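Local coordinates for ParM protein (Staphylococcus aureus, PDB 3JS6), which probably assembles into dynamic actin-like filaments that help segregate plasmid DNA, at residues N13-G18 against K24-S29; E276-F281 against D306-Y311; E317-S322 against N326-E331. All coordinates share one frame; numbering follows the deposited sequence.

From the N terminus, contact 1 comes first: residues 13-18 and 24-29 close a short turn between neighbouring antiparallel strands. Much later, contact 2 closes the loop from helix 263-284 through strand 293-297 to helix 301-311. Contact 3 follows at once, closing the loop that leads from strand 316-317 into helix 325-342. The three run in series and neither nest nor cross. Contacts 1 and 3 nevertheless touch, Val327 packing on the backbone of Lys17, whereas contacts 1 and 2 stay about 17 Å apart at their nearest atoms. Helix 325-342, entered from strand 316-317 of the second sheet, packs on strands 4-11 and 15-20 of the first, so contact 3 joins the two halves of the fold.

Contact 1: residues N13-G18 against K24-S29; sequences NGFVKG and KFVIPS
Val16 and Ile27 form a reciprocal pair in a beta hairpin, strands 15-20 and 23-33, within the sheet of the actin-like N-terminal domain: Val16 N reaches Ile27 O at 2.8 Å in a nearly straight bond (173° at the hydrogen) and Ile27 N returns to Val16 O at 3.1 Å. Gly18 and Phe25 repeat the pattern, with Gly18 N to Phe25 O at 2.9 Å. At the open end Ser29 N closes on Gly14 O at 2.7 Å, from above the carbonyl plane. Pro28, which has no N-H to give, falls at a non-hydrogen-bonded position opposite Phe15. On the face of Lys17 and Val26, the lysine chain bends at chi2 and chi3, bringing NZ to Phe15 O at 3.1 Å while CD lies 3.7 Å from Val26 CG2. Phe15 crosses Pro28 at a slant, its CE1 3.7 Å from Pro28 CG. On the other face, Phe25 CG stands between its N and carbonyl carbon (chi1 74°), which swings the ring across the neighbouring strand. Gly18 CA sits over that ring in a CH-pi contact, 3.9 Å from the centroid, and Val16 CG1 meets it at CE1. Helix 90-104 packs here, with Leu103 on Phe25, Leu102 on Ile27 and Ser99 on Val16, while Phe324 touches Lys17 and Val26 on the opposite face and strand 4-11 pairs alongside strand 15-20.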
ATOM      1  N   ASN A  13       5.483   2.070   0.953  1.00 61.04           N
ATOM      2  CA  ASN A  13       6.798   1.936   1.553  1.00 62.40           C
ATOM      3  C   ASN A  13       7.714   1.027   0.744  1.00 58.15           C
ATOM      4  O   ASN A  13       8.371   1.461  -0.205  1.00 63.48           O
ATOM      5  CB  ASN A  13       6.630   1.377   2.973  1.00 65.48           C
ATOM      6  CG  ASN A  13       5.350   0.543   3.128  1.00 67.21           C
ATOM      7  OD1 ASN A  13       5.033  -0.306   2.280  1.00 63.45           O
ATOM      8  ND2 ASN A  13       4.615   0.781   4.218  1.00 60.05           N
ATOM      9  N   GLY A  14       7.747  -0.240   1.135  1.00 52.21           N
ATOM     10  CA  GLY A  14       8.575  -1.210   0.452  1.00 47.26           C
ATOM     11  C   GLY A  14       7.792  -2.250  -0.327  1.00 38.17           C
ATOM     12  O   GLY A  14       8.390  -3.167  -0.880  1.00 28.14           O
ATOM     13  N   PHE A  15       6.467  -2.108  -0.392  1.00 31.05           N
ATOM     14  CA  PHE A  15       5.638  -3.080  -1.109  1.00 30.01           C
ATOM     15  C   PHE A  15       4.583  -2.417  -1.991  1.00 28.84           C
ATOM     16  O   PHE A  15       4.052  -1.365  -1.646  1.00 28.65           O
ATOM     17  CB  PHE A  15       4.893  -3.975  -0.123  1.00 29.76           C
ATOM     18  CG  PHE A  15       5.769  -4.911   0.640  1.00 39.31           C
ATOM     19  CD1 PHE A  15       6.087  -6.159   0.119  1.00 39.35           C
ATOM     20  CD2 PHE A  15       6.277  -4.549   1.881  1.00 38.78           C
ATOM     21  CE1 PHE A  15       6.901  -7.039   0.825  1.00 46.95           C
ATOM     22  CE2 PHE A  15       7.093  -5.418   2.595  1.00 46.23           C
ATOM     23  CZ  PHE A  15       7.406  -6.669   2.065  1.00 45.80           C
ATOM     24  N   VAL A  16       4.273  -3.054  -3.114  1.00 25.12           N
ATOM     25  CA  VAL A  16       3.233  -2.552  -4.010  1.00 24.29           C
ATOM     26  C   VAL A  16       2.071  -3.524  -3.851  1.00 19.98           C
ATOM     27  O   VAL A  16       2.273  -4.741  -3.929  1.00 22.32           O
ATOM     28  CB  VAL A  16       3.689  -2.569  -5.483  1.00 21.11           C
ATOM     29  CG1 VAL A  16       2.518  -2.234  -6.392  1.00 22.00           C
ATOM     30  CG2 VAL A  16       4.810  -1.564  -5.690  1.00 21.53           C
ATOM     31  N   LYS A  17       0.874  -3.006  -3.604  1.00 17.35           N
ATOM     32  CA  LYS A  17      -0.305  -3.861  -3.457  1.00 16.35           C
ATOM     33  C   LYS A  17      -1.200  -3.561  -4.668  1.00 17.67           C
ATOM     34  O   LYS A  17      -1.315  -2.413  -5.076  1.00 16.47           O
ATOM     35  CB  LYS A  17      -1.088  -3.520  -2.175  1.00 23.84           C
ATOM     36  CG  LYS A  17      -0.534  -4.156  -0.878  1.00 28.77           C
ATOM     37  CD  LYS A  17       0.754  -3.521  -0.420  1.00 27.10           C
ATOM     38  CE  LYS A  17       0.594  -2.039  -0.128  1.00 33.36           C
ATOM     39  NZ  LYS A  17       1.849  -1.488   0.502  1.00 37.93           N
ATOM     40  N   GLY A  18      -1.825  -4.595  -5.214  1.00 17.19           N
ATOM     41  CA  GLY A  18      -2.702  -4.424  -6.351  1.00 14.39           C
ATOM     42  C   GLY A  18      -3.938  -5.302  -6.270  1.00 18.11           C
ATOM     43  O   GLY A  18      -3.913  -6.392  -5.704  1.00 18.85           O
ATOM     44  N   LYS A  24      -5.547 -10.362  -6.371  1.00 23.21           N
ATOM     45  CA  LYS A  24      -4.735  -9.347  -5.718  1.00 24.86           C
ATOM     46  C   LYS A  24      -3.297  -9.788  -5.586  1.00 20.78           C
ATOM     47  O   LYS A  24      -3.010 -10.953  -5.762  1.00 22.19           O
ATOM     48  CB  LYS A  24      -5.337  -8.964  -4.351  1.00 29.16           C
ATOM     49  CG  LYS A  24      -5.537 -10.105  -3.380  1.00 34.81           C
ATOM     50  CD  LYS A  24      -6.275  -9.603  -2.135  1.00 44.21           C
ATOM     51  CE  LYS A  24      -6.314 -10.649  -1.035  1.00 47.56           C
ATOM     52  NZ  LYS A  24      -6.861 -10.098   0.246  1.00 45.85           N
ATOM     53  N   PHE A  25      -2.390  -8.841  -5.342  1.00 20.50           N
ATOM     54  CA  PHE A  25      -0.979  -9.169  -5.161  1.00 21.45           C
ATOM     55  C   PHE A  25      -0.301  -8.188  -4.230  1.00 21.54           C
ATOM     56  O   PHE A  25      -0.770  -7.066  -4.060  1.00 22.25           O
ATOM     57  CB  PHE A  25      -0.230  -9.209  -6.520  1.00 25.72           C
ATOM     58  CG  PHE A  25       0.041  -7.848  -7.130  1.00 23.61           C
ATOM     59  CD1 PHE A  25       1.050  -7.019  -6.625  1.00 16.12           C
ATOM     60  CD2 PHE A  25      -0.727  -7.393  -8.213  1.00 22.15           C
ATOM     61  CE1 PHE A  25       1.300  -5.764  -7.177  1.00 23.40           C
ATOM     62  CE2 PHE A  25      -0.498  -6.147  -8.775  1.00 24.12           C
ATOM     63  CZ  PHE A  25       0.523  -5.320  -8.257  1.00 32.07           C
ATOM     64  N   VAL A  26       0.787  -8.630  -3.596  1.00 20.79           N
ATOM     65  CA  VAL A  26       1.591  -7.775  -2.731  1.00 21.75           C
ATOM     66  C   VAL A  26       3.026  -8.275  -2.995  1.00 18.66           C
ATOM     67  O   VAL A  26       3.334  -9.430  -2.804  1.00 23.71           O
ATOM     68  CB  VAL A  26       1.170  -7.860  -1.230  1.00 23.14           C
ATOM     69  CG1 VAL A  26       1.118  -9.316  -0.748  1.00 25.09           C
ATOM     70  CG2 VAL A  26       2.138  -6.985  -0.387  1.00 18.55           C
ATOM     71  N   ILE A  27       3.851  -7.382  -3.526  1.00 20.39           N
ATOM     72  CA  ILE A  27       5.212  -7.685  -3.965  1.00 21.55           C
ATOM     73  C   ILE A  27       6.119  -6.549  -3.552  1.00 25.61           C
ATOM     74  O   ILE A  27       5.701  -5.379  -3.578  1.00 21.74           O
ATOM     75  CB  ILE A  27       5.212  -7.792  -5.530  1.00 23.99           C
ATOM     76  CG1 ILE A  27       4.273  -8.935  -5.951  1.00 27.60           C
ATOM     77  CG2 ILE A  27       6.637  -7.983  -6.088  1.00 20.27           C
ATOM     78  CD1 ILE A  27       3.881  -8.933  -7.431  1.00 20.04           C
ATOM     79  N   PRO A  28       7.373  -6.866  -3.163  1.00 27.40           N
ATOM     80  CA  PRO A  28       8.327  -5.834  -2.757  1.00 24.49           C
ATOM     81  C   PRO A  28       8.531  -4.826  -3.879  1.00 23.89           C
ATOM     82  O   PRO A  28       8.538  -5.183  -5.048  1.00 22.21           O
ATOM     83  CB  PRO A  28       9.603  -6.629  -2.476  1.00 29.82           C
ATOM     84  CG  PRO A  28       9.075  -7.939  -1.966  1.00 28.31           C
ATOM     85  CD  PRO A  28       7.927  -8.217  -2.935  1.00 26.98           C
ATOM     86  N   SER A  29       8.699  -3.561  -3.512  1.00 19.06           N
ATOM     87  CA  SER A  29       8.896  -2.503  -4.490  1.00 24.07           C
ATOM     88  C   SER A  29      10.335  -2.564  -5.026  1.00 28.78           C
ATOM     89  O   SER A  29      11.156  -1.715  -4.717  1.00 23.88           O
ATOM     90  CB  SER A  29       8.604  -1.154  -3.818  1.00 33.75           C
ATOM     91  OG  SER A  29       8.871  -0.073  -4.683  1.00 43.58           O
TER

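Contact 2: residues E276-F281 against D306-Y311; sequences EVMSNF and DSLSHY
Met278, modelled as selenomethionine, reaches from helix 263-284 to two residues of helix 301-311, Leu308 and Tyr311. The two helix backbones stay well apart, 8.9 Å between the CA atoms of Met278 and Tyr311, and side chains alone fill the gap. The close-packed part is the methyl end of Met278: its chain bends at chi2 and chi3, and CE arrives at Leu308 CD2 at 3.3 Å, tighter than usual for two carbons. Here the two side chains cross at about a right angle, over the sheet, with Leu189 and Phe316 against Met278 and Phe191 and Phe316 against Leu308. Tyr311 takes the outer side. With CG anti to its backbone N (chi1 -174°), the ring extends toward the other helix and runs past Met278 in the opposite direction, though the detail of this approach is doubtful, being modelled too short to be trusted. Ile274 and Glu275 also touch the tyrosine. Beyond the contact, on the solvent side of the second helix, the ND1-H of exposed His310 donates to Asp306 O at 2.6 Å. Glu276 forms a salt bridge with Lys216, away from this contact. No hydrogen bond joins the two segments, which meet through apolar contact; the polar link between these helices of the actin-like domain lies nearby, where Ser307 OG bonds to Gln270 OE1.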
ATOM      1  N   GLU A 276       3.008   5.926  25.092  1.00 34.92           N
ATOM      2  CA  GLU A 276       3.483   7.083  24.361  1.00 40.49           C
ATOM      3  C   GLU A 276       2.484   7.503  23.284  1.00 38.42           C
ATOM      4  O   GLU A 276       2.168   8.687  23.141  1.00 35.57           O
ATOM      5  CB  GLU A 276       4.835   6.790  23.706  1.00 37.16           C
ATOM      6  CG  GLU A 276       5.354   7.968  22.902  1.00 52.80           C
ATOM      7  CD  GLU A 276       6.756   7.745  22.393  1.00 57.84           C
ATOM      8  OE1 GLU A 276       7.609   7.333  23.204  1.00 65.43           O
ATOM      9  OE2 GLU A 276       7.012   7.990  21.197  1.00 57.09           O
ATOM     10  N   VAL A 277       1.982   6.532  22.532  1.00 31.91           N
ATOM     11  CA  VAL A 277       1.055   6.854  21.451  1.00 36.90           C
ATOM     12  C   VAL A 277      -0.230   7.489  21.953  1.00 29.07           C
ATOM     13  O   VAL A 277      -0.653   8.527  21.457  1.00 36.20           O
ATOM     14  CB  VAL A 277       0.719   5.599  20.608  1.00 36.79           C
ATOM     15  CG1 VAL A 277      -0.189   5.985  19.460  1.00 40.34           C
ATOM     16  CG2 VAL A 277       1.999   4.978  20.069  1.00 34.92           C
HETATM   17  N   MSE A 278      -0.860   6.881  22.948  1.00 35.85           N
HETATM   18  CA  MSE A 278      -2.100   7.448  23.456  1.00 32.32           C
HETATM   19  C   MSE A 278      -1.884   8.770  24.171  1.00 33.72           C
HETATM   20  O   MSE A 278      -2.759   9.633  24.153  1.00 25.56           O
HETATM   21  CB  MSE A 278      -2.818   6.445  24.356  1.00 28.21           C
HETATM   22  CG  MSE A 278      -3.525   5.321  23.567  1.00 46.66           C
HETATM   23 SE   MSE A 278      -3.771   5.689  21.648  1.00 57.37          SE
HETATM   24  CE  MSE A 278      -2.432   4.489  20.961  1.00 63.56           C
ATOM     25  N   SER A 279      -0.721   8.944  24.801  1.00 34.26           N
ATOM     26  CA  SER A 279      -0.450  10.212  25.468  1.00 35.73           C
ATOM     27  C   SER A 279      -0.389  11.305  24.400  1.00 32.00           C
ATOM     28  O   SER A 279      -0.931  12.391  24.577  1.00 31.46           O
ATOM     29  CB  SER A 279       0.878  10.166  26.228  1.00 41.68           C
ATOM     30  OG  SER A 279       0.818   9.206  27.267  1.00 59.96           O
ATOM     31  N   ASN A 280       0.271  11.017  23.283  1.00 30.78           N
ATOM     32  CA  ASN A 280       0.357  12.017  22.217  1.00 35.16           C
ATOM     33  C   ASN A 280      -1.021  12.329  21.653  1.00 35.72           C
ATOM     34  O   ASN A 280      -1.328  13.477  21.322  1.00 37.73           O
ATOM     35  CB  ASN A 280       1.291  11.541  21.110  1.00 32.29           C
ATOM     36  CG  ASN A 280       2.740  11.582  21.535  1.00 35.97           C
ATOM     37  OD1 ASN A 280       3.072  12.169  22.557  1.00 40.94           O
ATOM     38  ND2 ASN A 280       3.607  10.983  20.749  1.00 27.94           N
ATOM     39  N   PHE A 281      -1.853  11.300  21.572  1.00 36.49           N
ATOM     40  CA  PHE A 281      -3.209  11.445  21.072  1.00 39.12           C
ATOM     41  C   PHE A 281      -3.963  12.442  21.933  1.00 41.36           C
ATOM     42  O   PHE A 281      -4.593  13.380  21.441  1.00 36.45           O
ATOM     43  CB  PHE A 281      -3.932  10.106  21.146  1.00 45.25           C
ATOM     44  CG  PHE A 281      -4.481   9.653  19.844  1.00 44.09           C
ATOM     45  CD1 PHE A 281      -3.726   8.854  19.000  1.00 51.81           C
ATOM     46  CD2 PHE A 281      -5.745  10.064  19.436  1.00 48.50           C
ATOM     47  CE1 PHE A 281      -4.231   8.469  17.753  1.00 58.59           C
ATOM     48  CE2 PHE A 281      -6.254   9.689  18.205  1.00 45.44           C
ATOM     49  CZ  PHE A 281      -5.501   8.894  17.360  1.00 51.65           C
ATOM     50  N   ASP A 306      -4.651  -5.771  20.110  1.00 37.74           N
ATOM     51  CA  ASP A 306      -5.172  -6.338  21.347  1.00 41.40           C
ATOM     52  C   ASP A 306      -4.971  -5.447  22.560  1.00 39.40           C
ATOM     53  O   ASP A 306      -5.925  -5.115  23.254  1.00 42.34           O
ATOM     54  CB  ASP A 306      -4.556  -7.708  21.611  1.00 49.37           C
ATOM     55  CG  ASP A 306      -4.954  -8.719  20.566  1.00 51.71           C
ATOM     56  OD1 ASP A 306      -6.149  -8.721  20.182  1.00 53.26           O
ATOM     57  OD2 ASP A 306      -4.084  -9.510  20.134  1.00 63.69           O
ATOM     58  N   SER A 307      -3.739  -5.042  22.815  1.00 40.04           N
ATOM     59  CA  SER A 307      -3.483  -4.199  23.968  1.00 42.81           C
ATOM     60  C   SER A 307      -4.195  -2.861  23.869  1.00 40.85           C
ATOM     61  O   SER A 307      -4.694  -2.342  24.871  1.00 33.98           O
ATOM     62  CB  SER A 307      -1.980  -3.997  24.141  1.00 48.40           C
ATOM     63  OG  SER A 307      -1.358  -5.241  24.411  1.00 55.96           O
ATOM     64  N   LEU A 308      -4.248  -2.296  22.665  1.00 34.27           N
ATOM     65  CA  LEU A 308      -4.929  -1.017  22.478  1.00 32.33           C
ATOM     66  C   LEU A 308      -6.388  -1.131  22.870  1.00 27.68           C
ATOM     67  O   LEU A 308      -6.940  -0.242  23.525  1.00 27.86           O
ATOM     68  CB  LEU A 308      -4.821  -0.560  21.013  1.00 32.65           C
ATOM     69  CG  LEU A 308      -3.432  -0.035  20.652  1.00 26.91           C
ATOM     70  CD1 LEU A 308      -3.251   0.125  19.136  1.00 25.55           C
ATOM     71  CD2 LEU A 308      -3.243   1.271  21.357  1.00 22.05           C
ATOM     72  N   SER A 309      -7.007  -2.235  22.470  1.00 29.59           N
ATOM     73  CA  SER A 309      -8.414  -2.474  22.753  1.00 36.24           C
ATOM     74  C   SER A 309      -8.727  -2.532  24.243  1.00 47.76           C
ATOM     75  O   SER A 309      -9.843  -2.230  24.650  1.00 47.87           O
ATOM     76  CB  SER A 309      -8.868  -3.772  22.086  1.00 39.46           C
ATOM     77  OG  SER A 309      -9.038  -3.593  20.687  1.00 43.45           O
ATOM     78  N   HIS A 310      -7.745  -2.921  25.053  1.00 50.57           N
ATOM     79  CA  HIS A 310      -7.941  -2.998  26.495  1.00 55.37           C
ATOM     80  C   HIS A 310      -7.535  -1.682  27.127  1.00 59.13           C
ATOM     81  O   HIS A 310      -7.858  -1.402  28.277  1.00 61.83           O
ATOM     82  CB  HIS A 310      -7.117  -4.146  27.098  1.00 59.47           C
ATOM     83  CG  HIS A 310      -7.513  -5.502  26.597  1.00 63.13           C
ATOM     84  ND1 HIS A 310      -7.050  -6.024  25.408  1.00 68.09           N
ATOM     85  CD2 HIS A 310      -8.376  -6.417  27.096  1.00 62.64           C
ATOM     86  CE1 HIS A 310      -7.612  -7.200  25.193  1.00 60.61           C
ATOM     87  NE2 HIS A 310      -8.422  -7.461  26.203  1.00 67.25           N
ATOM     88  N   TYR A 311      -6.819  -0.869  26.364  1.00 61.97           N
ATOM     89  CA  TYR A 311      -6.374   0.423  26.851  1.00 60.29           C
ATOM     90  C   TYR A 311      -7.573   1.365  26.873  1.00 56.50           C
ATOM     91  O   TYR A 311      -7.757   2.131  27.820  1.00 56.63           O
ATOM     92  CB  TYR A 311      -5.259   0.958  25.948  1.00 59.40           C
ATOM     93  CG  TYR A 311      -4.634   2.233  26.445  1.00 66.10           C
ATOM     94  CD1 TYR A 311      -5.059   3.466  25.964  1.00 64.91           C
ATOM     95  CD2 TYR A 311      -3.642   2.214  27.435  1.00 67.46           C
ATOM     96  CE1 TYR A 311      -4.524   4.651  26.453  1.00 67.84           C
ATOM     97  CE2 TYR A 311      -3.099   3.398  27.931  1.00 64.13           C
ATOM     98  CZ  TYR A 311      -3.550   4.611  27.435  1.00 64.93           C
ATOM     99  OH  TYR A 311      -3.052   5.791  27.927  1.00 65.67           O
TER

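Contact 3: residues E317-S322 against N326-E331; sequences EKADDS and NVRGYE
Arg328 reaches back to the carbonyls of Asp320 and Asp321 where the chain leaves strand 316-317 and enters the helix 325-342, a strand-loop-helix connection that carries the chain from one sheet of this actin-like fold to the helix packed on the other. The CB of Arg328 leaves the helix toward the loop, and CG follows, lying anti to the carbonyl carbon. The chain stays extended through CD, then bends at chi3 (-63°), which turns the guanidinium across the loop backbone. NE already has a hydrogen bond elsewhere in the structure. The two terminal nitrogens share the work: NH1 donates to Asp321 O at 3.1 Å (157° at the hydrogen), the oxygen lying near the guanidinium plane although the donor stands above the plane of that carbonyl. NH2 reaches Asp320 O at 2.9 Å, but the bond is weak, bent to 122°. The stronger partner of Arg328 NH2 is Asp169 OD2 of helix 162-169, with which it forms a salt bridge. Ala319 CB lies beside the same nitrogen, 3.6 Å from NH2, at the edge of the group. Asp321 adopts a left-handed backbone conformation, and the bend probably helps two successive carbonyls face one guanidinium. Held from several directions, that group is probably well fixed in rotation, and the nearby carboxylates would be expected to steady its charge. On the loop side, Lys318 NZ binds Ala319 O at 3.0 Å and also Ser322 OG. At the junction a water lies 2.8 Å from Ser322 O and accepts from Asn326 N at 3.0 Å.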
ATOM      1  N   GLU A 317     -10.498   0.079  16.015  1.00 17.77           N
ATOM      2  CA  GLU A 317     -11.035  -0.894  15.082  1.00 19.51           C
ATOM      3  C   GLU A 317      -9.917  -1.384  14.170  1.00 19.98           C
ATOM      4  O   GLU A 317      -8.979  -0.648  13.877  1.00 22.34           O
ATOM      5  CB  GLU A 317     -12.150  -0.256  14.247  1.00 20.60           C
ATOM      6  CG  GLU A 317     -12.706  -1.207  13.163  1.00 24.89           C
ATOM      7  CD  GLU A 317     -13.818  -0.584  12.354  1.00 30.13           C
ATOM      8  OE1 GLU A 317     -14.347  -1.271  11.455  1.00 26.06           O
ATOM      9  OE2 GLU A 317     -14.162   0.590  12.612  1.00 28.47           O
ATOM     10  N   LYS A 318     -10.003  -2.624  13.708  1.00 18.26           N
ATOM     11  CA  LYS A 318      -8.989  -3.148  12.804  1.00 23.07           C
ATOM     12  C   LYS A 318      -9.698  -3.898  11.694  1.00 28.53           C
ATOM     13  O   LYS A 318     -10.738  -4.522  11.939  1.00 25.88           O
ATOM     14  CB  LYS A 318      -8.059  -4.138  13.526  1.00 22.34           C
ATOM     15  CG  LYS A 318      -6.910  -4.666  12.646  1.00 44.16           C
ATOM     16  CD  LYS A 318      -6.190  -5.862  13.293  1.00 33.21           C
ATOM     17  CE  LYS A 318      -4.943  -6.281  12.496  1.00 47.76           C
ATOM     18  NZ  LYS A 318      -5.213  -6.808  11.106  1.00 39.83           N
ATOM     19  N   ALA A 319      -9.130  -3.856  10.490  1.00 24.34           N
ATOM     20  CA  ALA A 319      -9.683  -4.594   9.356  1.00 26.25           C
ATOM     21  C   ALA A 319      -8.819  -5.839   9.144  1.00 30.78           C
ATOM     22  O   ALA A 319      -7.660  -5.856   9.558  1.00 37.46           O
ATOM     23  CB  ALA A 319      -9.647  -3.721   8.091  1.00 32.30           C
ATOM     24  N   ASP A 320      -9.361  -6.882   8.512  1.00 37.20           N
ATOM     25  CA  ASP A 320      -8.558  -8.084   8.223  1.00 35.15           C
ATOM     26  C   ASP A 320      -7.633  -7.732   7.056  1.00 35.74           C
ATOM     27  O   ASP A 320      -7.959  -6.864   6.259  1.00 38.60           O
ATOM     28  CB  ASP A 320      -9.435  -9.268   7.805  1.00 43.12           C
ATOM     29  CG  ASP A 320     -10.008 -10.029   8.990  1.00 54.35           C
ATOM     30  OD1 ASP A 320      -9.227 -10.446   9.875  1.00 50.71           O
ATOM     31  OD2 ASP A 320     -11.245 -10.219   9.026  1.00 57.08           O
ATOM     32  N   ASP A 321      -6.499  -8.420   6.946  1.00 35.55           N
ATOM     33  CA  ASP A 321      -5.524  -8.157   5.890  1.00 35.41           C
ATOM     34  C   ASP A 321      -5.268  -6.670   5.745  1.00 36.79           C
ATOM     35  O   ASP A 321      -5.515  -6.098   4.680  1.00 36.46           O
ATOM     36  CB  ASP A 321      -5.993  -8.715   4.551  1.00 39.68           C
ATOM     37  CG  ASP A 321      -5.478 -10.117   4.290  1.00 57.93           C
ATOM     38  OD1 ASP A 321      -5.901 -11.049   5.009  1.00 63.48           O
ATOM     39  OD2 ASP A 321      -4.644 -10.288   3.366  1.00 63.40           O
ATOM     40  N   SER A 322      -4.782  -6.053   6.820  1.00 31.74           N
ATOM     41  CA  SER A 322      -4.480  -4.625   6.838  1.00 31.02           C
ATOM     42  C   SER A 322      -3.608  -4.193   5.650  1.00 19.77           C
ATOM     43  O   SER A 322      -3.665  -3.042   5.226  1.00 20.69           O
ATOM     44  CB  SER A 322      -3.771  -4.244   8.146  1.00 28.19           C
ATOM     45  OG  SER A 322      -4.606  -4.424   9.275  1.00 39.10           O
ATOM     46  N   ASN A 326      -5.815  -0.113   2.072  1.00 24.58           N
ATOM     47  CA  ASN A 326      -5.777   1.032   1.154  1.00 22.20           C
ATOM     48  C   ASN A 326      -6.391   0.651  -0.195  1.00 26.51           C
ATOM     49  O   ASN A 326      -7.273   1.345  -0.705  1.00 22.12           O
ATOM     50  CB  ASN A 326      -4.332   1.505   0.921  1.00 22.14           C
ATOM     51  CG  ASN A 326      -3.810   2.421   2.045  1.00 26.31           C
ATOM     52  OD1 ASN A 326      -2.600   2.597   2.209  1.00 33.34           O
ATOM     53  ND2 ASN A 326      -4.715   3.008   2.797  1.00 26.74           N
ATOM     54  N   VAL A 327      -5.929  -0.462  -0.768  1.00 20.55           N
ATOM     55  CA  VAL A 327      -6.442  -0.894  -2.058  1.00 24.56           C
ATOM     56  C   VAL A 327      -7.951  -1.158  -2.049  1.00 21.61           C
ATOM     57  O   VAL A 327      -8.634  -0.821  -3.010  1.00 21.49           O
ATOM     58  CB  VAL A 327      -5.663  -2.136  -2.539  1.00 32.87           C
ATOM     59  CG1 VAL A 327      -6.436  -2.869  -3.595  1.00 47.98           C
ATOM     60  CG2 VAL A 327      -4.325  -1.689  -3.109  1.00 37.41           C
ATOM     61  N   ARG A 328      -8.472  -1.774  -0.988  1.00 19.78           N
ATOM     62  CA  ARG A 328      -9.907  -2.033  -0.921  1.00 18.53           C
ATOM     63  C   ARG A 328     -10.628  -0.699  -0.867  1.00 21.08           C
ATOM     64  O   ARG A 328     -11.729  -0.581  -1.383  1.00 21.30           O
ATOM     65  CB  ARG A 328     -10.303  -2.870   0.318  1.00 16.28           C
ATOM     66  CG  ARG A 328      -9.797  -4.350   0.303  1.00 26.19           C
ATOM     67  CD  ARG A 328     -10.404  -5.182   1.444  1.00 32.81           C
ATOM     68  NE  ARG A 328     -10.042  -4.700   2.773  1.00 37.69           N
ATOM     69  CZ  ARG A 328      -9.010  -5.096   3.511  1.00 33.26           C
ATOM     70  NH1 ARG A 328      -8.169  -6.026   3.090  1.00 28.24           N
ATOM     71  NH2 ARG A 328      -8.811  -4.525   4.684  1.00 28.82           N
ATOM     72  N   GLY A 329     -10.016   0.307  -0.242  1.00 18.05           N
ATOM     73  CA  GLY A 329     -10.660   1.609  -0.175  1.00 19.53           C
ATOM     74  C   GLY A 329     -10.628   2.301  -1.529  1.00 20.66           C
ATOM     75  O   GLY A 329     -11.634   2.874  -1.966  1.00 22.32           O
ATOM     76  N   TYR A 330      -9.477   2.266  -2.195  1.00 21.37           N
ATOM     77  CA  TYR A 330      -9.340   2.898  -3.512  1.00 17.31           C
ATOM     78  C   TYR A 330     -10.281   2.215  -4.504  1.00 20.78           C
ATOM     79  O   TYR A 330     -10.858   2.871  -5.372  1.00 22.37           O
ATOM     80  CB  TYR A 330      -7.909   2.770  -4.066  1.00 22.46           C
ATOM     81  CG  TYR A 330      -6.804   3.336  -3.194  1.00 19.30           C
ATOM     82  CD1 TYR A 330      -5.496   2.856  -3.318  1.00 21.22           C
ATOM     83  CD2 TYR A 330      -7.056   4.359  -2.271  1.00 15.82           C
ATOM     84  CE1 TYR A 330      -4.447   3.371  -2.554  1.00 15.28           C
ATOM     85  CE2 TYR A 330      -6.011   4.887  -1.492  1.00 24.08           C
ATOM     86  CZ  TYR A 330      -4.712   4.387  -1.645  1.00 26.86           C
ATOM     87  OH  TYR A 330      -3.664   4.897  -0.906  1.00 25.96           O
ATOM     88  N   GLU A 331     -10.434   0.897  -4.379  1.00 20.27           N
ATOM     89  CA  GLU A 331     -11.307   0.160  -5.304  1.00 19.30           C
ATOM     90  C   GLU A 331     -12.743   0.689  -5.282  1.00 24.23           C
ATOM     91  O   GLU A 331     -13.384   0.799  -6.330  1.00 23.01           O
ATOM     92  CB  GLU A 331     -11.292  -1.321  -4.975  1.00 23.55           C
ATOM     93  CG  GLU A 331     -12.206  -2.153  -5.844  1.00 22.21           C
ATOM     94  CD  GLU A 331     -12.043  -3.640  -5.576  1.00 32.95           C
ATOM     95  OE1 GLU A 331     -12.192  -4.052  -4.405  1.00 39.89           O
ATOM     96  OE2 GLU A 331     -11.765  -4.394  -6.536  1.00 31.44           O
TER
HETATM   97  O   HOH W   1      -3.289  -0.727   3.622  1.00 28.54           O